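Local coordinates for putative alpha KG dependent 2,4-D dioxygenase (Burkholderia xenovorans, PDB 5J92), which probably acts as an iron(II)-dependent 2-oxoglutarate dioxygenase of the TauD/TfdA family, at residues R119-D124 with Q148-D153. Sequence-based numbering, arbitrary orientation. Where two conformers were deposited one is given.
Sequences RRWHSD and QTQFAD. With FE2 (Fe (II) ion), chain E.
A single side chain, Trp121, carries the whole contact from the iron-binding loop, its six-membered ring spanning Gln150 to Ala152 on the strand. CZ3 of Trp121 lies 3.6 Å from Ala152 CB. CH2 of Trp121 meets Gln150 CB at 3.7 Å. A large indole suits the place because the backbones stay well apart, 8.4 Å between Trp121 CA and Ala152 CA; small Ala152 lets the ring come close to the strand. Gln150 offers the indole its apolar CB and, at its end, OE1 near CZ2 of Trp121, its amide plane tilted 26° from the ring; OE1 accepts a hydrogen bond from NH2 of Arg272. The next residue, His122, turns to the metal: with CG between backbone N and carbonyl carbon (chi1 63°), NE2 sits 2.5 Å from the iron. ND1 of His122 donates to Arg120 O at 2.7 Å, which helps, with the iron bond, to fix the ring's rotation and probably makes NE2 a better donor to iron. Asp124 OD1 also binds iron and His271 completes the HxD...H facial triad of this family. Buried Phe151 leaves the strand on the side away from segment 119-124, packing its bulky apolar ring on His271. Strand 149-153 runs between antiparallel strands 251-254 and 269-273, and Trp121 also touches Val251 and Met270 on these neighbours, joining the loop after helix 110-117 to all three strands.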
loop_
_atom_site.group_PDB
_atom_site.type_symbol
_atom_site.label_atom_id
_atom_site.label_comp_id
_atom_site.label_asym_id
_atom_site.label_seq_id
_atom_site.Cartn_x
_atom_site.Cartn_y
_atom_site.Cartn_z
ATOM N N ARG A 119 2.675 7.770 9.685
ATOM C CA ARG A 119 3.181 6.483 9.221
ATOM C C ARG A 119 2.716 6.152 7.810
ATOM O O ARG A 119 3.159 5.148 7.242
ATOM C CB ARG A 119 2.768 5.367 10.186
ATOM C CG ARG A 119 3.381 5.507 11.561
ATOM C CD ARG A 119 2.873 4.439 12.506
ATOM N NE ARG A 119 3.555 4.524 13.793
ATOM C CZ ARG A 119 3.365 3.682 14.795
ATOM N NH1 ARG A 119 2.503 2.678 14.667
ATOM N NH2 ARG A 119 4.036 3.848 15.927
ATOM N N ARG A 120 1.842 6.980 7.245
ATOM C CA ARG A 120 1.396 6.855 5.867
ATOM C C ARG A 120 2.144 7.860 4.995
ATOM O O ARG A 120 2.390 9.000 5.412
ATOM C CB ARG A 120 -0.125 7.067 5.787
ATOM C CG ARG A 120 -0.916 5.920 6.462
ATOM C CD ARG A 120 -2.186 6.368 7.163
ATOM N NE ARG A 120 -2.943 5.239 7.717
ATOM C CZ ARG A 120 -2.813 4.766 8.959
ATOM N NH1 ARG A 120 -1.947 5.313 9.799
ATOM N NH2 ARG A 120 -3.556 3.748 9.375
ATOM N N TRP A 121 2.518 7.430 3.788
ATOM C CA TRP A 121 3.263 8.295 2.870
ATOM C C TRP A 121 2.493 9.577 2.574
ATOM O O TRP A 121 1.327 9.535 2.165
ATOM C CB TRP A 121 3.532 7.579 1.547
ATOM C CG TRP A 121 4.514 6.454 1.590
ATOM C CD1 TRP A 121 4.229 5.118 1.545
ATOM C CD2 TRP A 121 5.947 6.563 1.640
ATOM N NE1 TRP A 121 5.408 4.388 1.572
ATOM C CE2 TRP A 121 6.466 5.258 1.634
ATOM C CE3 TRP A 121 6.837 7.647 1.690
ATOM C CZ2 TRP A 121 7.840 4.998 1.675
ATOM C CZ3 TRP A 121 8.213 7.386 1.728
ATOM C CH2 TRP A 121 8.688 6.073 1.718
ATOM N N HIS A 122 3.144 10.726 2.755
ATOM C CA HIS A 122 2.460 11.990 2.502
ATOM C C HIS A 122 3.485 13.073 2.166
ATOM O O HIS A 122 4.691 12.894 2.345
ATOM C CB HIS A 122 1.605 12.378 3.715
ATOM C CG HIS A 122 2.410 12.606 4.948
ATOM N ND1 HIS A 122 3.018 11.575 5.636
ATOM C CD2 HIS A 122 2.743 13.747 5.599
ATOM C CE1 HIS A 122 3.684 12.067 6.665
ATOM N NE2 HIS A 122 3.533 13.381 6.668
ATOM N N SER A 123 2.990 14.191 1.644
ATOM C CA SER A 123 3.766 15.411 1.438
ATOM C C SER A 123 3.159 16.508 2.307
ATOM O O SER A 123 1.939 16.707 2.286
ATOM C CB SER A 123 3.766 15.831 -0.036
ATOM O OG SER A 123 4.581 16.982 -0.246
ATOM N N ASP A 124 3.999 17.190 3.091
ATOM C CA ASP A 124 3.513 18.071 4.159
ATOM C C ASP A 124 2.576 19.157 3.650
ATOM O O ASP A 124 2.913 19.905 2.728
ATOM C CB ASP A 124 4.684 18.713 4.894
ATOM C CG ASP A 124 5.353 17.740 5.836
ATOM O OD1 ASP A 124 4.785 16.636 5.956
ATOM O OD2 ASP A 124 6.408 18.070 6.438
ATOM N N GLN A 148 12.938 5.086 11.718
ATOM C CA GLN A 148 13.478 5.736 10.539
ATOM C C GLN A 148 12.463 6.712 9.963
ATOM O O GLN A 148 11.256 6.590 10.167
ATOM C CB GLN A 148 13.841 4.699 9.466
ATOM C CG GLN A 148 14.888 3.660 9.912
ATOM C CD GLN A 148 14.266 2.466 10.631
ATOM O OE1 GLN A 148 13.076 2.478 10.971
ATOM N NE2 GLN A 148 15.083 1.450 10.910
ATOM N N THR A 149 12.965 7.707 9.265
ATOM C CA THR A 149 12.140 8.495 8.363
ATOM C C THR A 149 12.517 8.074 6.948
ATOM O O THR A 149 13.703 7.988 6.624
ATOM C CB THR A 149 12.338 10.003 8.548
ATOM O OG1 THR A 149 12.165 10.348 9.920
ATOM C CG2 THR A 149 11.294 10.780 7.735
ATOM N N GLN A 150 11.518 7.751 6.138
ATOM C CA GLN A 150 11.735 7.280 4.784
ATOM C C GLN A 150 11.251 8.328 3.792
ATOM O O GLN A 150 10.283 9.051 4.053
ATOM C CB GLN A 150 11.019 5.944 4.540
ATOM C CG GLN A 150 11.455 4.846 5.495
ATOM C CD GLN A 150 10.939 3.463 5.108
ATOM O OE1 GLN A 150 9.858 3.315 4.524
ATOM N NE2 GLN A 150 11.724 2.436 5.438
ATOM N N PHE A 151 11.946 8.412 2.655
ATOM C CA PHE A 151 11.693 9.440 1.655
ATOM C C PHE A 151 11.571 8.779 0.297
ATOM O O PHE A 151 12.441 7.994 -0.093
ATOM C CB PHE A 151 12.807 10.501 1.641
ATOM C CG PHE A 151 12.965 11.218 2.949
ATOM C CD1 PHE A 151 12.196 12.340 3.225
ATOM C CD2 PHE A 151 13.861 10.755 3.914
ATOM C CE1 PHE A 151 12.322 13.011 4.438
ATOM C CE2 PHE A 151 13.997 11.414 5.130
ATOM C CZ PHE A 151 13.222 12.549 5.392
ATOM N N ALA A 152 10.504 9.106 -0.424
ATOM C CA ALA A 152 10.242 8.543 -1.739
ATOM C C ALA A 152 10.369 9.634 -2.791
ATOM O O ALA A 152 9.717 10.683 -2.692
ATOM C CB ALA A 152 8.863 7.887 -1.787
ATOM N N ASP A 153 11.209 9.385 -3.793
ATOM C CA ASP A 153 11.532 10.391 -4.809
ATOM C C ASP A 153 10.435 10.431 -5.874
ATOM O O ASP A 153 10.332 9.519 -6.701
ATOM C CB ASP A 153 12.890 10.076 -5.427
ATOM C CG ASP A 153 13.403 11.199 -6.343
ATOM O OD1 ASP A 153 12.585 12.026 -6.825
ATOM O OD2 ASP A 153 14.638 11.231 -6.576
HETATM FE FE FE2 E . 5.056 14.983 7.750
#